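PDB 6HBD: ABC transporter periplasmic-binding protein YtfQ from Mycobacterium smegmatis, which binds furanose sugars, here beta-D-galactofuranose, and probably delivers them to an ABC transporter for L-arabinofuranose. Local coordinates for residues A[153-158]-A[182-187]; A[162-167]-A[210-215]; A[23-28]-A[80-85]; A[147-152]-A[204-209]. All coordinates share one frame; numbering follows the deposited sequence.

Interaction 1. Residues A[153-158]-A[182-187]; sequences GTTGAD and SQTGDF. With ZN (zinc ion), chain F; GZL (beta-D-galactofuranose), chain L.
The ring of F187 lies between protein and sugar. On one face G153 CA makes a CH-pi contact, 3.5 Å from the centroid of the F187 ring and 16° off its normal, while T154 N sits over the rim of the same face. The opposite face is taken by beta-D-galactofuranose, whose C2 lies over the centre of the F187 ring, 4.1 Å above its plane. Because G153 has no side chain, its CA can settle on the ring. Two threonine hydroxyls hold the loops together beside the F187 ring. T184 OG1 donates to G153 O at 3.3 Å, coming from above the carbonyl plane. T184 OG1 also accepts from D186 N at 3.3 Å, with an N-H...O angle of 167°, which makes 184-186 an ST turn. With OG1 anti to the backbone N (chi1 174°), the T184 hydroxyl serves both partners. T154 OG1 donates to D186 OD1 at 3.3 Å, approaching from above the carboxylate plane. These loops follow strands 146-152 and 177-184, adjacent parallel strands whose C-terminal ends help line the sugar cleft of this type of periplasmic binding protein. T154 to A157 form a type II beta turn, with A157 the N-cap of helix 158-171. D158 then opens the helix: its OD1 binds zinc at 2.2 Å and receives R84 NE, its OD2 takes A107 N, and D162 supplies the second zinc ligand.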
loop_
_atom_site.group_PDB
_atom_site.type_symbol
_atom_site.label_atom_id
_atom_site.label_comp_id
_atom_site.label_asym_id
_atom_site.label_seq_id
_atom_site.Cartn_x
_atom_site.Cartn_y
_atom_site.Cartn_z
ATOM N N GLY A 153 2.526 -9.206 -1.394
ATOM C CA GLY A 153 3.238 -8.314 -0.497
ATOM C C GLY A 153 3.632 -9.019 0.778
ATOM O O GLY A 153 3.300 -10.196 0.953
ATOM N N THR A 154 4.290 -8.284 1.697
ATOM C CA THR A 154 4.722 -8.795 2.999
ATOM C C THR A 154 3.661 -9.711 3.622
ATOM O O THR A 154 2.493 -9.325 3.722
ATOM C CB THR A 154 5.070 -7.631 3.938
ATOM O OG1 THR A 154 6.273 -7.024 3.468
ATOM C CG2 THR A 154 5.247 -8.067 5.400
ATOM N N THR A 155 4.082 -10.933 4.015
ATOM C CA THR A 155 3.230 -11.939 4.652
ATOM C C THR A 155 2.653 -11.366 5.950
ATOM O O THR A 155 3.425 -11.055 6.865
ATOM C CB THR A 155 4.074 -13.216 4.902
ATOM O OG1 THR A 155 4.280 -13.880 3.648
ATOM C CG2 THR A 155 3.437 -14.172 5.919
ATOM N N GLY A 156 1.327 -11.204 6.004
ATOM C CA GLY A 156 0.648 -10.696 7.196
ATOM C C GLY A 156 0.183 -9.257 7.147
ATOM O O GLY A 156 -0.586 -8.831 8.014
ATOM N N ALA A 157 0.653 -8.490 6.144
ATOM C CA ALA A 157 0.274 -7.087 5.956
ATOM C C ALA A 157 -1.163 -7.008 5.389
ATOM O O ALA A 157 -1.530 -7.770 4.470
ATOM C CB ALA A 157 1.258 -6.392 5.020
ATOM N N ASP A 158 -1.960 -6.076 5.972
ATOM C CA ASP A 158 -3.353 -5.805 5.640
ATOM C C ASP A 158 -3.555 -5.607 4.136
ATOM O O ASP A 158 -4.355 -6.354 3.568
ATOM C CB ASP A 158 -3.847 -4.618 6.490
ATOM C CG ASP A 158 -5.277 -4.151 6.295
ATOM O OD1 ASP A 158 -6.144 -5.000 6.033
ATOM O OD2 ASP A 158 -5.527 -2.944 6.451
ATOM N N SER A 182 1.719 -18.019 -7.120
ATOM C CA SER A 182 1.561 -16.863 -6.225
ATOM C C SER A 182 2.568 -16.958 -5.066
ATOM O O SER A 182 2.669 -18.002 -4.415
ATOM C CB SER A 182 0.131 -16.773 -5.693
ATOM O OG SER A 182 -0.076 -15.607 -4.910
ATOM N N GLN A 183 3.342 -15.896 -4.833
ATOM C CA GLN A 183 4.369 -15.964 -3.800
ATOM C C GLN A 183 4.809 -14.575 -3.306
ATOM O O GLN A 183 4.836 -13.618 -4.082
ATOM C CB GLN A 183 5.578 -16.789 -4.311
ATOM C CG GLN A 183 6.165 -17.737 -3.282
ATOM C CD GLN A 183 7.663 -17.612 -3.193
ATOM O OE1 GLN A 183 8.401 -18.505 -3.626
ATOM N NE2 GLN A 183 8.148 -16.503 -2.622
ATOM N N THR A 184 5.128 -14.477 -1.996
ATOM C CA THR A 184 5.507 -13.212 -1.374
ATOM C C THR A 184 6.817 -12.675 -1.943
ATOM O O THR A 184 7.743 -13.437 -2.187
ATOM C CB THR A 184 5.499 -13.253 0.183
ATOM O OG1 THR A 184 6.016 -12.023 0.706
ATOM C CG2 THR A 184 6.301 -14.394 0.763
ATOM N N GLY A 185 6.829 -11.369 -2.178
ATOM C CA GLY A 185 7.962 -10.604 -2.662
ATOM C C GLY A 185 8.328 -9.479 -1.710
ATOM O O GLY A 185 8.990 -8.529 -2.119
ATOM N N ASP A 186 7.835 -9.533 -0.454
ATOM C CA ASP A 186 8.100 -8.586 0.634
ATOM C C ASP A 186 7.871 -7.071 0.315
ATOM O O ASP A 186 8.331 -6.212 1.092
ATOM C CB ASP A 186 9.532 -8.810 1.157
ATOM C CG ASP A 186 9.692 -8.576 2.658
ATOM O OD1 ASP A 186 8.832 -9.061 3.434
ATOM O OD2 ASP A 186 10.688 -7.921 3.058
ATOM N N PHE A 187 7.102 -6.761 -0.778
ATOM C CA PHE A 187 6.831 -5.403 -1.255
ATOM C C PHE A 187 8.142 -4.639 -1.680
ATOM O O PHE A 187 8.184 -3.396 -1.620
ATOM C CB PHE A 187 5.968 -4.597 -0.223
ATOM C CG PHE A 187 4.474 -4.848 -0.150
ATOM C CD1 PHE A 187 3.730 -5.043 -1.301
ATOM C CD2 PHE A 187 3.782 -4.627 1.023
ATOM C CE1 PHE A 187 2.331 -5.102 -1.264
ATOM C CE2 PHE A 187 2.387 -4.741 1.072
ATOM C CZ PHE A 187 1.671 -4.980 -0.073
HETATM ZN ZN ZN F . -8.270 -4.714 5.663
HETATM C C6 GZL L . -0.852 0.464 1.361
HETATM C C5 GZL L . 0.522 0.451 1.997
HETATM C C4 GZL L . 1.480 -0.482 1.277
HETATM C C3 GZL L . 1.742 -0.140 -0.186
HETATM C C2 GZL L . 3.097 -0.788 -0.399
HETATM O O6 GZL L . -1.757 1.206 2.168
HETATM O O5 GZL L . 0.440 0.138 3.391
HETATM O O4 GZL L . 2.786 -0.390 1.887
HETATM O O3 GZL L . 0.794 -0.658 -1.104
HETATM C C1 GZL L . 3.811 -0.397 0.883
HETATM O O2 GZL L . 3.807 -0.307 -1.530
HETATM O O1 GZL L . 4.708 -1.435 1.055
#

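Interaction 2. Residues A[162-167]-A[210-215]; sequences DRKTGF and FAQNDD. With ZN (zinc ion), chain F; GZL (beta-D-galactofuranose), chain L.
At the sugar-binding cleft, helix 158-171 packs over the C-terminal end of strand 208-211, with R163 facing Q212 and F167 facing F210. The phenylalanines form an offset stack, ring centroids 4.0 Å apart and planes 10° from parallel. The rings overlap with a lateral shift: F167 CD1 lies over the centre of the F210 ring, while F210 CD2 falls toward the rim of F167. One turn earlier, R163 CB packs on Q212 CG at 4.0 Å, and the chain runs extended from CG to NE to bring the guanidinium to the ligand. This is helix-on-sheet packing of the Rossmann-like lobe, and R163, on its cleft-facing turn, binds the ligand. Both R163 NH1 (2.7 Å) and R163 NH2 (2.9 Å) donate to O3 of beta-D-galactofuranose, which lies in the guanidinium plane at its edge. R163 NH1 also makes a weak, bent bond to Q212 O at 2.7 Å and 116°, and NH2 has a salt bridge to E127. N213, the N-cap of helix 214-226, adds a weak bond from ND2 to the sugar O2 at 2.9 Å. Q212 OE1 accepts from G153 N. At the N-terminal end of the helix D162 OD2 binds the zinc shared with D158.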
loop_
_atom_site.group_PDB
_atom_site.type_symbol
_atom_site.label_atom_id
_atom_site.label_comp_id
_atom_site.label_asym_id
_atom_site.label_seq_id
_atom_site.Cartn_x
_atom_site.Cartn_y
_atom_site.Cartn_z
ATOM N N ASP A 162 -5.795 -8.447 1.664
ATOM C CA ASP A 162 -6.968 -7.827 1.039
ATOM C C ASP A 162 -6.845 -7.737 -0.467
ATOM O O ASP A 162 -7.817 -8.020 -1.161
ATOM C CB ASP A 162 -7.216 -6.431 1.633
ATOM C CG ASP A 162 -7.742 -6.381 3.065
ATOM O OD1 ASP A 162 -7.718 -7.434 3.754
ATOM O OD2 ASP A 162 -8.164 -5.283 3.503
ATOM N N ARG A 163 -5.667 -7.357 -0.989
ATOM C CA ARG A 163 -5.469 -7.288 -2.450
ATOM C C ARG A 163 -5.564 -8.666 -3.078
ATOM O O ARG A 163 -6.090 -8.785 -4.193
ATOM C CB ARG A 163 -4.128 -6.637 -2.817
ATOM C CG ARG A 163 -4.171 -5.132 -2.682
ATOM C CD ARG A 163 -2.804 -4.501 -2.580
ATOM N NE ARG A 163 -2.904 -3.080 -2.245
ATOM C CZ ARG A 163 -1.871 -2.281 -2.015
ATOM N NH1 ARG A 163 -0.634 -2.751 -2.080
ATOM N NH2 ARG A 163 -2.067 -1.002 -1.730
ATOM N N LYS A 164 -5.060 -9.709 -2.364
ATOM C CA LYS A 164 -5.136 -11.103 -2.829
ATOM C C LYS A 164 -6.617 -11.493 -2.972
ATOM O O LYS A 164 -7.059 -11.903 -4.056
ATOM C CB LYS A 164 -4.418 -12.041 -1.827
ATOM C CG LYS A 164 -4.333 -13.512 -2.219
ATOM C CD LYS A 164 -3.626 -14.320 -1.130
ATOM C CE LYS A 164 -3.584 -15.810 -1.419
ATOM N NZ LYS A 164 -2.864 -16.145 -2.678
ATOM N N THR A 165 -7.384 -11.283 -1.874
ATOM C CA THR A 165 -8.817 -11.568 -1.795
ATOM C C THR A 165 -9.611 -10.803 -2.860
ATOM O O THR A 165 -10.567 -11.338 -3.427
ATOM C CB THR A 165 -9.320 -11.209 -0.404
ATOM O OG1 THR A 165 -8.458 -11.809 0.574
ATOM C CG2 THR A 165 -10.777 -11.622 -0.189
ATOM N N GLY A 166 -9.223 -9.557 -3.102
ATOM C CA GLY A 166 -9.873 -8.714 -4.085
ATOM C C GLY A 166 -9.568 -9.184 -5.480
ATOM O O GLY A 166 -10.488 -9.466 -6.249
ATOM N N PHE A 167 -8.269 -9.308 -5.806
ATOM C CA PHE A 167 -7.862 -9.778 -7.135
ATOM C C PHE A 167 -8.579 -11.077 -7.465
ATOM O O PHE A 167 -9.193 -11.182 -8.534
ATOM C CB PHE A 167 -6.340 -9.966 -7.229
ATOM C CG PHE A 167 -5.890 -10.263 -8.642
ATOM C CD1 PHE A 167 -5.710 -9.240 -9.557
ATOM C CD2 PHE A 167 -5.744 -11.573 -9.081
ATOM C CE1 PHE A 167 -5.321 -9.516 -10.867
ATOM C CE2 PHE A 167 -5.398 -11.851 -10.402
ATOM C CZ PHE A 167 -5.178 -10.821 -11.283
ATOM N N PHE A 210 0.405 -10.156 -11.710
ATOM C CA PHE A 210 -0.316 -9.218 -10.889
ATOM C C PHE A 210 0.568 -8.937 -9.709
ATOM O O PHE A 210 0.695 -9.779 -8.807
ATOM C CB PHE A 210 -1.683 -9.759 -10.444
ATOM C CG PHE A 210 -2.304 -8.999 -9.287
ATOM C CD1 PHE A 210 -2.535 -7.632 -9.374
ATOM C CD2 PHE A 210 -2.575 -9.634 -8.083
ATOM C CE1 PHE A 210 -3.061 -6.927 -8.292
ATOM C CE2 PHE A 210 -3.089 -8.924 -7.001
ATOM C CZ PHE A 210 -3.330 -7.578 -7.115
ATOM N N ALA A 211 1.196 -7.747 -9.720
ATOM C CA ALA A 211 2.063 -7.334 -8.636
ATOM C C ALA A 211 1.216 -6.550 -7.651
ATOM O O ALA A 211 0.516 -5.637 -8.055
ATOM C CB ALA A 211 3.212 -6.496 -9.166
ATOM N N GLN A 212 1.269 -6.898 -6.358
ATOM C CA GLN A 212 0.471 -6.195 -5.351
ATOM C C GLN A 212 1.077 -4.850 -4.982
ATOM O O GLN A 212 0.514 -4.120 -4.162
ATOM C CB GLN A 212 0.261 -7.078 -4.105
ATOM C CG GLN A 212 -0.761 -8.183 -4.355
ATOM C CD GLN A 212 -0.855 -9.123 -3.189
ATOM O OE1 GLN A 212 -0.377 -8.845 -2.081
ATOM N NE2 GLN A 212 -1.457 -10.272 -3.421
ATOM N N ASN A 213 2.227 -4.520 -5.578
ATOM C CA ASN A 213 2.903 -3.255 -5.331
ATOM C C ASN A 213 3.769 -3.070 -6.561
ATOM O O ASN A 213 4.427 -4.027 -6.960
ATOM C CB ASN A 213 3.651 -3.370 -4.017
ATOM C CG ASN A 213 5.029 -2.847 -3.967
ATOM O OD1 ASN A 213 5.995 -3.599 -4.078
ATOM N ND2 ASN A 213 5.150 -1.552 -3.771
ATOM N N ASP A 214 3.682 -1.915 -7.245
ATOM C CA ASP A 214 4.405 -1.785 -8.508
ATOM C C ASP A 214 5.942 -1.884 -8.368
ATOM O O ASP A 214 6.578 -2.171 -9.379
ATOM C CB ASP A 214 3.987 -0.566 -9.365
ATOM C CG ASP A 214 3.760 0.780 -8.757
ATOM O OD1 ASP A 214 4.371 1.064 -7.709
ATOM O OD2 ASP A 214 2.997 1.574 -9.359
ATOM N N ASP A 215 6.536 -1.761 -7.149
ATOM C CA ASP A 215 7.978 -2.014 -6.990
ATOM C C ASP A 215 8.253 -3.486 -7.330
ATOM O O ASP A 215 9.140 -3.765 -8.136
ATOM C CB ASP A 215 8.480 -1.693 -5.586
ATOM C CG ASP A 215 8.609 -0.222 -5.336
ATOM O OD1 ASP A 215 7.639 0.522 -5.632
ATOM O OD2 ASP A 215 9.670 0.199 -4.843
HETATM ZN ZN ZN F . -8.270 -4.714 5.663
HETATM C C6 GZL L . -0.852 0.464 1.361
HETATM C C5 GZL L . 0.522 0.451 1.997
HETATM C C4 GZL L . 1.480 -0.482 1.277
HETATM C C3 GZL L . 1.742 -0.140 -0.186
HETATM C C2 GZL L . 3.097 -0.788 -0.399
HETATM O O6 GZL L . -1.757 1.206 2.168
HETATM O O5 GZL L . 0.440 0.138 3.391
HETATM O O4 GZL L . 2.786 -0.390 1.887
HETATM O O3 GZL L . 0.794 -0.658 -1.104
HETATM C C1 GZL L . 3.811 -0.397 0.883
HETATM O O2 GZL L . 3.807 -0.307 -1.530
HETATM O O1 GZL L . 4.708 -1.435 1.055
#

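Interaction 3. Residues A[23-28]-A[80-85]; sequences AQVGAE and SPVVRT. With GZL (beta-D-galactofuranose), chain L.
V25 wedges its two methyls against S80 and V82 where the parallel strands 19-24 and 76-79, neighbours in the N-terminal Rossmann-like sheet, run out into loops beside the cleft. With CG1 anti to the backbone N (chi1 169°), V25 spreads its branches over different partners. CG2 presses on the polar side of S80, 3.2 Å from S80 OG and 3.3 Å from S80 O, whereas CG1 meets V82 CG2 at 4.1 Å. V82 answers from an oblique direction, its CG2 anti to the backbone N. S80 OG is likewise anti to its backbone N (chi1 162°), which places the hydroxyl against V25 CG2. No hydrogen bond crosses between 23-28 and 80-85, and the junction is made by packing. The S80 hydroxyl is satisfied by D105 OD1, an oxygen that also binds the sugar, so S80 acts as a second-shell residue. E28 OE1 lies 2.6 Å from O1 of beta-D-galactofuranose and accepts its hydrogen bond, although the placing of that oxygen is somewhat doubtful. Q24 turns away from S80 at CB, but its chain bends at chi2. Its OE1 receives V25 N at 3.0 Å, in the carbonyl plane and on a lone pair, with an N-H...O angle of 150°.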
loop_
_atom_site.group_PDB
_atom_site.type_symbol
_atom_site.label_atom_id
_atom_site.label_comp_id
_atom_site.label_asym_id
_atom_site.label_seq_id
_atom_site.Cartn_x
_atom_site.Cartn_y
_atom_site.Cartn_z
ATOM N N ALA A 23 5.615 5.801 13.955
ATOM C CA ALA A 23 6.448 4.605 13.816
ATOM C C ALA A 23 6.271 3.965 12.423
ATOM O O ALA A 23 5.355 3.164 12.200
ATOM C CB ALA A 23 6.148 3.611 14.925
ATOM N N GLN A 24 7.148 4.352 11.478
ATOM C CA GLN A 24 7.096 3.846 10.102
ATOM C C GLN A 24 7.532 2.405 10.024
ATOM O O GLN A 24 8.324 1.940 10.850
ATOM C CB GLN A 24 7.982 4.681 9.126
ATOM C CG GLN A 24 7.253 5.645 8.183
ATOM C CD GLN A 24 6.218 5.070 7.236
ATOM O OE1 GLN A 24 5.763 3.931 7.344
ATOM N NE2 GLN A 24 5.809 5.882 6.270
ATOM N N VAL A 25 7.018 1.721 8.987
ATOM C CA VAL A 25 7.339 0.338 8.672
ATOM C C VAL A 25 8.853 0.270 8.368
ATOM O O VAL A 25 9.618 -0.292 9.148
ATOM C CB VAL A 25 6.505 -0.161 7.462
ATOM C CG1 VAL A 25 7.020 -1.502 6.970
ATOM C CG2 VAL A 25 5.027 -0.244 7.792
ATOM N N GLY A 26 9.251 0.889 7.258
ATOM C CA GLY A 26 10.625 0.938 6.764
ATOM C C GLY A 26 10.640 1.732 5.475
ATOM O O GLY A 26 9.833 2.655 5.355
ATOM N N ALA A 27 11.590 1.468 4.551
ATOM C CA ALA A 27 11.608 2.099 3.233
ATOM C C ALA A 27 11.640 1.034 2.132
ATOM O O ALA A 27 12.408 1.142 1.172
ATOM C CB ALA A 27 12.806 3.016 3.114
ATOM N N GLU A 28 10.813 -0.009 2.289
ATOM C CA GLU A 28 10.729 -1.133 1.343
ATOM C C GLU A 28 10.252 -0.772 -0.114
ATOM O O GLU A 28 10.538 -1.553 -1.015
ATOM C CB GLU A 28 9.855 -2.285 1.929
ATOM C CG GLU A 28 8.338 -2.091 1.937
ATOM C CD GLU A 28 7.805 -0.999 2.836
ATOM O OE1 GLU A 28 6.649 -0.574 2.614
ATOM O OE2 GLU A 28 8.536 -0.561 3.755
ATOM N N SER A 80 2.056 2.568 11.102
ATOM C CA SER A 80 1.551 1.749 10.014
ATOM C C SER A 80 1.789 0.292 10.423
ATOM O O SER A 80 2.910 -0.194 10.276
ATOM C CB SER A 80 2.267 2.087 8.721
ATOM O OG SER A 80 2.108 1.050 7.772
ATOM N N PRO A 81 0.775 -0.404 10.998
ATOM C CA PRO A 81 0.990 -1.799 11.432
ATOM C C PRO A 81 1.547 -2.714 10.337
ATOM O O PRO A 81 0.801 -3.150 9.455
ATOM C CB PRO A 81 -0.392 -2.255 11.934
ATOM C CG PRO A 81 -1.257 -1.088 11.914
ATOM C CD PRO A 81 -0.607 0.051 11.242
ATOM N N VAL A 82 2.871 -2.975 10.382
ATOM C CA VAL A 82 3.547 -3.823 9.392
ATOM C C VAL A 82 2.723 -5.082 9.049
ATOM O O VAL A 82 2.501 -5.360 7.859
ATOM C CB VAL A 82 5.017 -4.156 9.762
ATOM C CG1 VAL A 82 5.143 -4.837 11.117
ATOM C CG2 VAL A 82 5.673 -5.004 8.676
ATOM N N VAL A 83 2.244 -5.804 10.097
ATOM C CA VAL A 83 1.376 -6.989 9.985
ATOM C C VAL A 83 0.176 -6.803 10.915
ATOM O O VAL A 83 0.246 -6.029 11.878
ATOM C CB VAL A 83 2.095 -8.345 10.204
ATOM C CG1 VAL A 83 3.106 -8.622 9.095
ATOM C CG2 VAL A 83 2.758 -8.414 11.570
ATOM N N ARG A 84 -0.949 -7.429 10.558
ATOM C CA ARG A 84 -2.202 -7.267 11.291
ATOM C C ARG A 84 -2.146 -7.612 12.792
ATOM O O ARG A 84 -2.833 -6.977 13.590
ATOM C CB ARG A 84 -3.311 -8.117 10.652
ATOM C CG ARG A 84 -3.771 -7.666 9.275
ATOM C CD ARG A 84 -5.213 -7.206 9.267
ATOM N NE ARG A 84 -5.882 -7.425 7.984
ATOM C CZ ARG A 84 -6.305 -8.605 7.521
ATOM N NH1 ARG A 84 -6.094 -9.719 8.217
ATOM N NH2 ARG A 84 -6.930 -8.680 6.345
ATOM N N THR A 85 -1.345 -8.616 13.166
ATOM C CA THR A 85 -1.288 -9.219 14.508
ATOM C C THR A 85 -0.041 -8.905 15.398
ATOM O O THR A 85 1.054 -8.667 14.889
ATOM C CB THR A 85 -1.343 -10.719 14.245
ATOM O OG1 THR A 85 -0.126 -11.059 13.562
ATOM C CG2 THR A 85 -2.568 -11.121 13.377
HETATM C C6 GZL L . -0.852 0.464 1.361
HETATM C C5 GZL L . 0.522 0.451 1.997
HETATM C C4 GZL L . 1.480 -0.482 1.277
HETATM C C3 GZL L . 1.742 -0.140 -0.186
HETATM C C2 GZL L . 3.097 -0.788 -0.399
HETATM O O6 GZL L . -1.757 1.206 2.168
HETATM O O5 GZL L . 0.440 0.138 3.391
HETATM O O4 GZL L . 2.786 -0.390 1.887
HETATM O O3 GZL L . 0.794 -0.658 -1.104
HETATM C C1 GZL L . 3.811 -0.397 0.883
HETATM O O2 GZL L . 3.807 -0.307 -1.530
HETATM O O1 GZL L . 4.708 -1.435 1.055
#

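Interaction 4. Residues A[147-152]-A[204-209]; sequences NIVQLE and PQIDVV
D207 takes chi1 -75°, which sets CG beside its own backbone N and brings OD1 to the start of the partner strand, where N147 N donates to D207 OD1 at 3.0 Å. That bond is nearly straight at 178°, though it meets the carboxylate from above its plane. Q205, with an extended chain, brings NE2 to the syn lone pair of the same oxygen, so D207 OD1 is gripped by two donors. The N147 side-chain amide crosses the Q205 side chain at about a right angle, with no hydrogen bond between the two amides. The contact is the parallel pairing of strands 146-152 and 208-211 in a Rossmann-like sheet of strand order 2-1-3-4-5. N147 O accepts from both D207 N (2.9 Å) and V208 N (3.1 Å), and V149 N returns a bond to V208 O at 3.0 Å. V208 thereby straddles I148, its bridge partner. On the face of I148 and V208, the two side chains lie alongside, pointing the same way, with CG1 on CG1; helix 158-171 packs over I148 through F167 and I171. The other face carries V149 and V209, and there F199 of helix 189-202 covers V149 and L151. V149 CG2 is pressed against I206 CG2 at 3.4 Å, the two side chains meeting at an oblique angle. Nearer the cleft, L151 CD1 touches V209 CG2 at 3.8 Å.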
loop_
_atom_site.group_PDB
_atom_site.type_symbol
_atom_site.label_atom_id
_atom_site.label_comp_id
_atom_site.label_asym_id
_atom_site.label_seq_id
_atom_site.Cartn_x
_atom_site.Cartn_y
_atom_site.Cartn_z
ATOM N N ASN A 147 -2.673 -17.621 -18.068
ATOM C CA ASN A 147 -1.871 -17.907 -16.894
ATOM C C ASN A 147 -1.491 -16.678 -16.134
ATOM O O ASN A 147 -0.736 -15.857 -16.650
ATOM C CB ASN A 147 -0.619 -18.699 -17.292
ATOM C CG ASN A 147 -0.891 -20.162 -17.528
ATOM O OD1 ASN A 147 -0.212 -21.020 -16.965
ATOM N ND2 ASN A 147 -1.855 -20.507 -18.386
ATOM N N ILE A 148 -1.969 -16.572 -14.888
ATOM C CA ILE A 148 -1.692 -15.429 -14.032
ATOM C C ILE A 148 -0.678 -15.844 -12.990
ATOM O O ILE A 148 -0.784 -16.895 -12.387
ATOM C CB ILE A 148 -2.992 -14.802 -13.398
ATOM C CG1 ILE A 148 -3.934 -14.228 -14.485
ATOM C CG2 ILE A 148 -2.642 -13.699 -12.401
ATOM C CD1 ILE A 148 -5.257 -14.341 -14.191
ATOM N N VAL A 149 0.279 -14.976 -12.759
ATOM C CA VAL A 149 1.320 -15.115 -11.753
ATOM C C VAL A 149 1.014 -13.982 -10.765
ATOM O O VAL A 149 0.427 -12.992 -11.191
ATOM C CB VAL A 149 2.668 -14.945 -12.462
ATOM C CG1 VAL A 149 3.823 -15.126 -11.507
ATOM C CG2 VAL A 149 2.766 -15.922 -13.615
ATOM N N GLN A 150 1.341 -14.133 -9.470
ATOM C CA GLN A 150 0.992 -13.131 -8.455
ATOM C C GLN A 150 2.132 -12.863 -7.476
ATOM O O GLN A 150 2.570 -13.772 -6.765
ATOM C CB GLN A 150 -0.294 -13.562 -7.700
ATOM C CG GLN A 150 -0.732 -12.616 -6.534
ATOM C CD GLN A 150 -2.186 -12.694 -6.039
ATOM O OE1 GLN A 150 -2.453 -12.394 -4.879
ATOM N NE2 GLN A 150 -3.193 -12.997 -6.869
ATOM N N LEU A 151 2.581 -11.598 -7.399
ATOM C CA LEU A 151 3.659 -11.235 -6.488
ATOM C C LEU A 151 2.978 -10.670 -5.265
ATOM O O LEU A 151 2.345 -9.629 -5.348
ATOM C CB LEU A 151 4.626 -10.238 -7.142
ATOM C CG LEU A 151 5.212 -10.681 -8.484
ATOM C CD1 LEU A 151 5.728 -9.523 -9.263
ATOM C CD2 LEU A 151 6.306 -11.681 -8.283
ATOM N N GLU A 152 2.984 -11.434 -4.176
ATOM C CA GLU A 152 2.301 -11.079 -2.941
ATOM C C GLU A 152 3.162 -10.157 -2.073
ATOM O O GLU A 152 4.377 -10.313 -2.021
ATOM C CB GLU A 152 1.925 -12.339 -2.137
ATOM C CG GLU A 152 0.971 -13.287 -2.839
ATOM C CD GLU A 152 0.735 -14.576 -2.076
ATOM O OE1 GLU A 152 1.715 -15.131 -1.525
ATOM O OE2 GLU A 152 -0.427 -15.043 -2.040
ATOM N N PRO A 204 6.117 -22.322 -17.546
ATOM C CA PRO A 204 6.485 -22.045 -18.943
ATOM C C PRO A 204 5.617 -20.946 -19.553
ATOM O O PRO A 204 6.163 -19.903 -19.938
ATOM C CB PRO A 204 6.300 -23.394 -19.644
ATOM C CG PRO A 204 5.341 -24.161 -18.799
ATOM C CD PRO A 204 5.296 -23.545 -17.427
ATOM N N GLN A 205 4.266 -21.158 -19.576
ATOM C CA GLN A 205 3.303 -20.212 -20.136
ATOM C C GLN A 205 2.864 -19.222 -19.049
ATOM O O GLN A 205 2.173 -19.628 -18.124
ATOM C CB GLN A 205 2.077 -20.969 -20.695
ATOM C CG GLN A 205 1.047 -20.092 -21.437
ATOM C CD GLN A 205 -0.363 -20.654 -21.395
ATOM O OE1 GLN A 205 -0.585 -21.850 -21.162
ATOM N NE2 GLN A 205 -1.361 -19.805 -21.626
ATOM N N ILE A 206 3.286 -17.942 -19.164
ATOM C CA ILE A 206 2.926 -16.835 -18.269
ATOM C C ILE A 206 2.279 -15.729 -19.145
ATOM O O ILE A 206 2.975 -15.081 -19.937
ATOM C CB ILE A 206 4.160 -16.306 -17.478
ATOM C CG1 ILE A 206 4.690 -17.364 -16.490
ATOM C CG2 ILE A 206 3.794 -15.005 -16.755
ATOM C CD1 ILE A 206 6.013 -17.015 -15.789
ATOM N N ASP A 207 0.958 -15.515 -19.007
ATOM C CA ASP A 207 0.257 -14.492 -19.800
ATOM C C ASP A 207 0.320 -13.111 -19.164
ATOM O O ASP A 207 0.500 -12.105 -19.865
ATOM C CB ASP A 207 -1.218 -14.865 -20.010
ATOM C CG ASP A 207 -1.407 -15.952 -21.035
ATOM O OD1 ASP A 207 -1.199 -17.131 -20.685
ATOM O OD2 ASP A 207 -1.775 -15.622 -22.194
ATOM N N VAL A 208 0.133 -13.072 -17.837
ATOM C CA VAL A 208 0.047 -11.844 -17.064
ATOM C C VAL A 208 0.573 -12.059 -15.636
ATOM O O VAL A 208 0.468 -13.154 -15.095
ATOM C CB VAL A 208 -1.433 -11.344 -17.112
ATOM C CG1 VAL A 208 -2.421 -12.506 -17.140
ATOM C CG2 VAL A 208 -1.776 -10.357 -15.978
ATOM N N VAL A 209 1.147 -11.002 -15.043
ATOM C CA VAL A 209 1.629 -10.981 -13.664
ATOM C C VAL A 209 0.838 -9.873 -12.936
ATOM O O VAL A 209 0.586 -8.814 -13.501
ATOM C CB VAL A 209 3.185 -10.862 -13.516
ATOM C CG1 VAL A 209 3.849 -10.447 -14.810
ATOM C CG2 VAL A 209 3.634 -9.980 -12.341
#

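How the interactions relate
Interaction 3 comes first along the chain and lies in the other sheet, whose strands 19-24 and 76-79 it joins; interactions 1, 2 and 4 belong to the sheet containing strands 177-184, 146-152 and 208-211. Interaction 4 lies farthest from the centre of the chain, its centre about 27 Å from that of interaction 3, and interaction 1 is nested within the loop it closes. Interactions 2 and 4 both use strand 208-211, centres about 12 Å apart. Interactions 1 and 2 alternate along the chain, centres about 9 Å apart, and share the sugar and one zinc ion. R84 of segment 80-85 reaches D158 and D162, so salt bridges join the two lobes beside that zinc, consistent with a closed, sugar-bound cleft.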